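Local atomic coordinates of extracellular solute-binding protein family 1 (PDB entry 5IXP), a protein that probably captures an extracellular solute and hands it to an ABC transporter for uptake into the cell, as in related binding proteins. Residues T47-G52 against D74-L79; K43-N48 against S53-I58. One frame throughout, in Å; residues are numbered along the deposited sequence. Where two conformers were deposited one is given.

In the fold
Both interactions use the C-terminal half of helix 38-51, and their centres lie about 8 Å apart. Interaction 1 is the buried one: L49 reaches the loop that follows helix 66-70 and meets F76 and the alkyl chain of K75 almost entirely through hydrocarbon. Interaction 2 lies at the surface, where the helix meets the segment leading to strand 58-62; here the asparagine N48 rests against backbone carbonyls, and one weak backbone bond is the sole hydrogen bond across. The two contacts join through M55 of interaction 2, whose SE atom packs 3.4 Å from L49 CD1, so the two loops meet the helix side by side at L49 and N48.

Interaction 1 of 2, residues T47-G52 against D74-L79; sequences TNLASG and DKFVDL
L49 CD2 comes up obliquely to the F76 ring, 4.0 Å from F76 CE1 and a little farther from CZ. The two side chains cross at about a right angle. The F76 ring is the one flat group that touches across this contact. On its other branch L49 meets K75, with CD1 resting 3.6 Å from K75 CB. The lysine chain then continues past the leucine, bringing K75 CD to within 3.8 Å of L49 CG. L49 thus sits with one methyl on an aromatic residue and the other on the aliphatic part of a lysine. Its CG stands anti to the backbone N (chi1 -166°), which carries both methyls off the helix toward the loop. In the type II periplasmic-binding-protein fold expected for this family, helix 38-51 is the crossover between strands 28-34 and 58-62, and L49 lies in its last turns. The 74-79 segment is also tied to the chain at T279 and V277, through backbone bonds to K75 and V77, and by a salt bridge from D74 to R105. Beyond CG the K75 chain is extended (chi3 -177°), carrying NZ to 3.9 Å from L49 O near the helix end, where the carbonyl dipoles would be expected to favour a positive charge. A water lies between NZ and L49 O, but both its bonds are unusually short, so this bridge is doubtful. The helix ends at S51, and G52 leaves it with positive phi, where a CB would jam against the preceding carbonyl O.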
ATOM      1  N   THR A  47      15.675   1.959 -17.274  1.00 21.11           N
ATOM      2  CA  THR A  47      16.762   2.203 -18.214  1.00 23.22           C
ATOM      3  C   THR A  47      17.770   1.065 -18.211  1.00 22.65           C
ATOM      4  O   THR A  47      18.230   0.629 -19.276  1.00 23.79           O
ATOM      5  CB  THR A  47      17.456   3.521 -17.872  1.00 25.87           C
ATOM      6  OG1 THR A  47      16.523   4.597 -18.022  1.00 30.73           O
ATOM      7  CG2 THR A  47      18.642   3.747 -18.792  1.00 29.59           C
ATOM      8  N   ASN A  48      18.123   0.575 -17.023  1.00 20.86           N
ATOM      9  CA  ASN A  48      19.157  -0.441 -16.907  1.00 19.09           C
ATOM     10  C   ASN A  48      18.641  -1.806 -17.338  1.00 17.75           C
ATOM     11  O   ASN A  48      19.385  -2.592 -17.933  1.00 20.51           O
ATOM     12  CB  ASN A  48      19.674  -0.481 -15.469  1.00 17.87           C
ATOM     13  CG  ASN A  48      20.384   0.794 -15.085  1.00 17.18           C
ATOM     14  OD1 ASN A  48      20.759   1.582 -15.952  1.00 19.33           O
ATOM     15  ND2 ASN A  48      20.565   1.014 -13.789  1.00 18.55           N
ATOM     16  N   LEU A  49      17.375  -2.103 -17.041  1.00 19.94           N
ATOM     17  CA  LEU A  49      16.790  -3.351 -17.517  1.00 23.14           C
ATOM     18  C   LEU A  49      16.794  -3.393 -19.037  1.00 21.50           C
ATOM     19  O   LEU A  49      17.122  -4.423 -19.634  1.00 22.72           O
ATOM     20  CB  LEU A  49      15.367  -3.521 -16.972  1.00 20.57           C
ATOM     21  CG  LEU A  49      14.727  -4.910 -17.105  1.00 23.89           C
ATOM     22  CD1 LEU A  49      15.498  -5.959 -16.323  1.00 28.31           C
ATOM     23  CD2 LEU A  49      13.265  -4.891 -16.668  1.00 27.26           C
ATOM     24  N   ALA A  50      16.469  -2.270 -19.681  1.00 21.63           N
ATOM     25  CA  ALA A  50      16.420  -2.238 -21.138  1.00 25.97           C
ATOM     26  C   ALA A  50      17.813  -2.255 -21.762  1.00 26.92           C
ATOM     27  O   ALA A  50      17.991  -2.797 -22.862  1.00 27.20           O
ATOM     28  CB  ALA A  50      15.646  -1.006 -21.610  1.00 26.95           C
ATOM     29  N   SER A  51      18.809  -1.668 -21.099  1.00 25.46           N
ATOM     30  CA  SER A  51      20.138  -1.629 -21.696  1.00 24.65           C
ATOM     31  C   SER A  51      20.911  -2.916 -21.466  1.00 24.97           C
ATOM     32  O   SER A  51      21.885  -3.173 -22.178  1.00 27.38           O
ATOM     33  CB  SER A  51      20.935  -0.451 -21.139  1.00 24.92           C
ATOM     34  OG  SER A  51      21.288  -0.678 -19.787  1.00 23.64           O
ATOM     35  N   GLY A  52      20.496  -3.730 -20.498  1.00 23.23           N
ATOM     36  CA  GLY A  52      21.269  -4.891 -20.108  1.00 23.49           C
ATOM     37  C   GLY A  52      22.471  -4.598 -19.233  1.00 23.14           C
ATOM     38  O   GLY A  52      23.300  -5.493 -19.034  1.00 22.92           O
ATOM     39  N   ASP A  74      10.977 -12.687 -17.548  1.00 23.15           N
ATOM     40  CA  ASP A  74      12.132 -13.334 -18.159  1.00 26.22           C
ATOM     41  C   ASP A  74      13.438 -12.671 -17.740  1.00 22.55           C
ATOM     42  O   ASP A  74      14.492 -13.312 -17.755  1.00 24.12           O
ATOM     43  CB  ASP A  74      12.018 -13.304 -19.690  1.00 30.08           C
ATOM     44  CG  ASP A  74      11.168 -14.428 -20.247  1.00 38.75           C
ATOM     45  OD1 ASP A  74      10.444 -15.081 -19.464  1.00 44.27           O
ATOM     46  OD2 ASP A  74      11.218 -14.648 -21.483  1.00 39.33           O
ATOM     47  N   LYS A  75      13.394 -11.396 -17.376  1.00 23.11           N
ATOM     48  CA  LYS A  75      14.589 -10.644 -17.032  1.00 20.67           C
ATOM     49  C   LYS A  75      14.913 -10.689 -15.549  1.00 19.46           C
ATOM     50  O   LYS A  75      15.856 -10.016 -15.111  1.00 20.37           O
ATOM     51  CB  LYS A  75      14.434  -9.202 -17.495  1.00 20.50           C
ATOM     52  CG  LYS A  75      14.194  -9.132 -18.982  1.00 24.89           C
ATOM     53  CD  LYS A  75      14.430  -7.756 -19.529  1.00 27.24           C
ATOM     54  CE  LYS A  75      14.104  -7.733 -21.010  1.00 32.39           C
ATOM     55  NZ  LYS A  75      14.391  -6.394 -21.573  1.00 37.01           N
ATOM     56  N   PHE A  76      14.172 -11.476 -14.774  1.00 18.67           N
ATOM     57  CA  PHE A  76      14.411 -11.604 -13.344  1.00 18.20           C
ATOM     58  C   PHE A  76      14.620 -13.062 -12.977  1.00 17.87           C
ATOM     59  O   PHE A  76      14.072 -13.968 -13.613  1.00 18.84           O
ATOM     60  CB  PHE A  76      13.251 -11.012 -12.540  1.00 18.66           C
ATOM     61  CG  PHE A  76      13.152  -9.528 -12.666  1.00 18.10           C
ATOM     62  CD1 PHE A  76      12.456  -8.954 -13.717  1.00 20.49           C
ATOM     63  CD2 PHE A  76      13.786  -8.700 -11.753  1.00 17.63           C
ATOM     64  CE1 PHE A  76      12.377  -7.577 -13.848  1.00 19.57           C
ATOM     65  CE2 PHE A  76      13.707  -7.325 -11.876  1.00 16.81           C
ATOM     66  CZ  PHE A  76      12.998  -6.762 -12.928  1.00 16.35           C
ATOM     67  N   VAL A  77      15.447 -13.277 -11.956  1.00 15.09           N
ATOM     68  CA  VAL A  77      15.623 -14.616 -11.419  1.00 18.84           C
ATOM     69  C   VAL A  77      14.302 -15.101 -10.842  1.00 18.59           C
ATOM     70  O   VAL A  77      13.647 -14.396 -10.063  1.00 17.99           O
ATOM     71  CB  VAL A  77      16.735 -14.611 -10.361  1.00 16.79           C
ATOM     72  CG1 VAL A  77      16.754 -15.931  -9.593  1.00 18.66           C
ATOM     73  CG2 VAL A  77      18.081 -14.343 -11.022  1.00 18.35           C
ATOM     74  N   ASP A  78      13.882 -16.293 -11.258  1.00 19.64           N
ATOM     75  CA  ASP A  78      12.818 -17.005 -10.560  1.00 20.27           C
ATOM     76  C   ASP A  78      13.388 -17.514  -9.245  1.00 22.74           C
ATOM     77  O   ASP A  78      14.232 -18.413  -9.235  1.00 22.34           O
ATOM     78  CB  ASP A  78      12.299 -18.141 -11.440  1.00 21.66           C
ATOM     79  CG  ASP A  78      11.172 -18.934 -10.788  1.00 28.38           C
ATOM     80  OD1 ASP A  78      10.700 -18.541  -9.703  1.00 26.25           O
ATOM     81  OD2 ASP A  78      10.748 -19.956 -11.383  1.00 28.33           O
ATOM     82  N   LEU A  79      12.971 -16.909  -8.129  1.00 20.60           N
ATOM     83  CA  LEU A  79      13.553 -17.277  -6.846  1.00 19.22           C
ATOM     84  C   LEU A  79      13.211 -18.708  -6.445  1.00 22.59           C
ATOM     85  O   LEU A  79      13.845 -19.252  -5.535  1.00 22.41           O
ATOM     86  CB  LEU A  79      13.114 -16.268  -5.773  1.00 15.09           C
ATOM     87  CG  LEU A  79      13.578 -14.826  -6.105  1.00 16.70           C
ATOM     88  CD1 LEU A  79      12.883 -13.777  -5.223  1.00 14.27           C
ATOM     89  CD2 LEU A  79      15.091 -14.681  -6.001  1.00 16.30           C
TER
HETATM   90  O   HOH W   1      16.820  -6.340 -21.288  1.00 36.46           O

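Interaction 2 of 2, residues K43-N48 against S53-I58; sequences KNLETN and SGMADI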
ATOM      1  N   LYS A  43      13.293   5.024 -12.763  0.56 16.68           N
ATOM      2  CA  LYS A  43      13.876   5.308 -14.070  0.56 17.78           C
ATOM      3  C   LYS A  43      15.164   4.524 -14.286  0.56 17.47           C
ATOM      4  O   LYS A  43      15.407   4.012 -15.384  0.56 18.99           O
ATOM      5  CB  LYS A  43      14.135   6.806 -14.219  0.56 20.32           C
ATOM      6  CG  LYS A  43      12.896   7.624 -14.515  0.56 25.44           C
ATOM      7  CD  LYS A  43      13.290   9.015 -14.972  0.56 31.55           C
ATOM      8  CE  LYS A  43      12.667  10.077 -14.095  0.56 34.28           C
ATOM      9  NZ  LYS A  43      11.177  10.064 -14.175  0.56 36.72           N
ATOM     10  N   ASN A  44      16.007   4.425 -13.253  1.00 15.78           N
ATOM     11  CA  ASN A  44      17.215   3.612 -13.368  1.00 15.43           C
ATOM     12  C   ASN A  44      16.850   2.173 -13.668  1.00 15.57           C
ATOM     13  O   ASN A  44      17.460   1.526 -14.525  1.00 16.76           O
ATOM     14  CB  ASN A  44      18.029   3.657 -12.077  1.00 15.03           C
ATOM     15  CG  ASN A  44      18.602   5.017 -11.795  1.00 16.09           C
ATOM     16  OD1 ASN A  44      18.736   5.844 -12.695  1.00 18.03           O
ATOM     17  ND2 ASN A  44      18.976   5.250 -10.539  1.00 16.85           N
ATOM     18  N   LEU A  45      15.878   1.647 -12.925  0.54 15.74           N
ATOM     19  CA  LEU A  45      15.358   0.304 -13.143  0.54 19.39           C
ATOM     20  C   LEU A  45      14.987   0.099 -14.605  0.54 19.95           C
ATOM     21  O   LEU A  45      15.482  -0.819 -15.270  0.54 20.87           O
ATOM     22  CB  LEU A  45      14.141   0.106 -12.242  0.54 22.38           C
ATOM     23  CG  LEU A  45      13.795  -1.243 -11.641  0.54 24.35           C
ATOM     24  CD1 LEU A  45      15.045  -1.896 -11.086  0.54 23.56           C
ATOM     25  CD2 LEU A  45      12.779  -0.998 -10.546  0.54 24.32           C
ATOM     26  N   GLU A  46      14.120   0.973 -15.121  1.00 20.12           N
ATOM     27  CA  GLU A  46      13.654   0.855 -16.497  1.00 24.46           C
ATOM     28  C   GLU A  46      14.813   0.962 -17.474  1.00 22.76           C
ATOM     29  O   GLU A  46      14.936   0.155 -18.404  1.00 24.39           O
ATOM     30  CB  GLU A  46      12.616   1.938 -16.798  1.00 28.54           C
ATOM     31  CG  GLU A  46      11.403   1.894 -15.920  1.00 36.96           C
ATOM     32  CD  GLU A  46      10.390   2.960 -16.285  1.00 44.20           C
ATOM     33  OE1 GLU A  46      10.716   3.824 -17.124  1.00 48.34           O
ATOM     34  OE2 GLU A  46       9.268   2.932 -15.733  1.00 46.51           O
ATOM     35  N   THR A  47      15.675   1.959 -17.274  1.00 21.11           N
ATOM     36  CA  THR A  47      16.762   2.203 -18.214  1.00 23.22           C
ATOM     37  C   THR A  47      17.770   1.065 -18.211  1.00 22.65           C
ATOM     38  O   THR A  47      18.230   0.629 -19.276  1.00 23.79           O
ATOM     39  CB  THR A  47      17.456   3.521 -17.872  1.00 25.87           C
ATOM     40  OG1 THR A  47      16.523   4.597 -18.022  1.00 30.73           O
ATOM     41  CG2 THR A  47      18.642   3.747 -18.792  1.00 29.59           C
ATOM     42  N   ASN A  48      18.123   0.575 -17.023  1.00 20.86           N
ATOM     43  CA  ASN A  48      19.157  -0.441 -16.907  1.00 19.09           C
ATOM     44  C   ASN A  48      18.641  -1.806 -17.338  1.00 17.75           C
ATOM     45  O   ASN A  48      19.385  -2.592 -17.933  1.00 20.51           O
ATOM     46  CB  ASN A  48      19.674  -0.481 -15.469  1.00 17.87           C
ATOM     47  CG  ASN A  48      20.384   0.794 -15.085  1.00 17.18           C
ATOM     48  OD1 ASN A  48      20.759   1.582 -15.952  1.00 19.33           O
ATOM     49  ND2 ASN A  48      20.565   1.014 -13.789  1.00 18.55           N
ATOM     50  N   SER A  53      22.597  -3.383 -18.696  1.00 19.72           N
ATOM     51  CA  SER A  53      23.754  -3.042 -17.877  1.00 20.15           C
ATOM     52  C   SER A  53      23.357  -2.072 -16.769  1.00 19.66           C
ATOM     53  O   SER A  53      22.381  -1.324 -16.888  1.00 19.85           O
ATOM     54  CB  SER A  53      24.872  -2.425 -18.723  1.00 24.47           C
ATOM     55  OG  SER A  53      24.446  -1.189 -19.247  1.00 34.24           O
ATOM     56  N   GLY A  54      24.129  -2.095 -15.685  1.00 16.16           N
ATOM     57  CA  GLY A  54      24.001  -1.115 -14.629  1.00 18.36           C
ATOM     58  C   GLY A  54      23.118  -1.511 -13.463  1.00 16.49           C
ATOM     59  O   GLY A  54      23.131  -0.812 -12.440  1.00 15.53           O
HETATM   60  N   MSE A  55      22.354  -2.594 -13.575  1.00 15.43           N
HETATM   61  CA  MSE A  55      21.474  -2.992 -12.472  1.00 15.18           C
HETATM   62  C   MSE A  55      22.243  -3.490 -11.263  1.00 13.58           C
HETATM   63  O   MSE A  55      23.318  -4.089 -11.385  1.00 13.26           O
HETATM   64  CB  MSE A  55      20.489  -4.069 -12.915  1.00 16.22           C
HETATM   65  CG  MSE A  55      19.581  -3.589 -14.032  1.00 21.77           C
HETATM   66 SE   MSE A  55      18.132  -4.823 -14.411  0.66 26.72          SE
HETATM   67  CE  MSE A  55      16.840  -4.142 -13.145  1.00 25.40           C
ATOM     68  N   ALA A  56      21.666  -3.236 -10.095  1.00 10.05           N
ATOM     69  CA  ALA A  56      22.182  -3.819  -8.872  1.00  9.98           C
ATOM     70  C   ALA A  56      21.885  -5.318  -8.856  1.00 10.82           C
ATOM     71  O   ALA A  56      21.024  -5.817  -9.590  1.00 14.00           O
ATOM     72  CB  ALA A  56      21.567  -3.134  -7.651  1.00 10.72           C
ATOM     73  N   ASP A  57      22.633  -6.046  -8.024  1.00 10.82           N
ATOM     74  CA  ASP A  57      22.361  -7.473  -7.867  1.00  9.59           C
ATOM     75  C   ASP A  57      21.021  -7.711  -7.197  1.00 12.82           C
ATOM     76  O   ASP A  57      20.340  -8.697  -7.508  1.00 14.36           O
ATOM     77  CB  ASP A  57      23.468  -8.140  -7.059  1.00 10.93           C
ATOM     78  CG  ASP A  57      24.812  -8.019  -7.732  1.00 16.16           C
ATOM     79  OD1 ASP A  57      25.031  -8.731  -8.735  1.00 15.27           O
ATOM     80  OD2 ASP A  57      25.635  -7.203  -7.262  1.00 15.11           O
ATOM     81  N   ILE A  58      20.641  -6.851  -6.250  1.00  9.90           N
ATOM     82  CA  ILE A  58      19.308  -6.864  -5.651  1.00  9.90           C
ATOM     83  C   ILE A  58      18.683  -5.512  -5.943  1.00 10.10           C
ATOM     84  O   ILE A  58      19.259  -4.475  -5.594  1.00 10.95           O
ATOM     85  CB  ILE A  58      19.357  -7.125  -4.132  1.00  9.61           C
ATOM     86  CG1 ILE A  58      19.949  -8.509  -3.842  1.00 11.18           C
ATOM     87  CG2 ILE A  58      17.934  -6.998  -3.509  1.00  9.41           C
ATOM     88  CD1 ILE A  58      20.302  -8.733  -2.341  1.00 10.88           C
TER
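N48 meets the returning chain mainly through its CB, which lies 3.2 Å from S53 O and 3.4 Å from M55 CG. This is the turn out of the helical crossover of a beta-alpha-beta unit: helix 38-51 ends, and the chain doubles back along it toward strand 58-62, which pairs in parallel with strand 2-8. With CG anti to its carbonyl carbon (chi1 -66°), N48 sets its amide against two successive carbonyls, OD1 near S53 O and ND2 near G54 O. ND2 comes 3.4 Å from G54 O, at an angle too poor for a hydrogen bond, while OD1 faces S53 O as one acceptor beside another. G54 has positive phi, and a CB there would jam against S53 O, which alone calls for glycine, and would also be tight against N48 OD1. The hydrogen bond across is weak, S53 N to N48 O at 3.4 Å. Replacing N48 with an alanine would probably open a gap beside G54, since the amide that fills the space against these carbonyls would be gone and the turn would be less closely packed against the helix. M55, present as selenomethionine, bends at chi3 (88°) and brings CE to 3.5 Å from L45 CD1, though L45 has two deposited conformers and this touch is certain for one at most. Farther out, the amide of Q280 ties both segments together, NE2 bonding to N48 O and OE1 accepting from M55 N, and R33 holds G54 O. Next to N48, T47 OG1 bonds one turn back to K43 O at 2.9 Å, sitting 37° out of the carbonyl plane on the face opposite to T47 N.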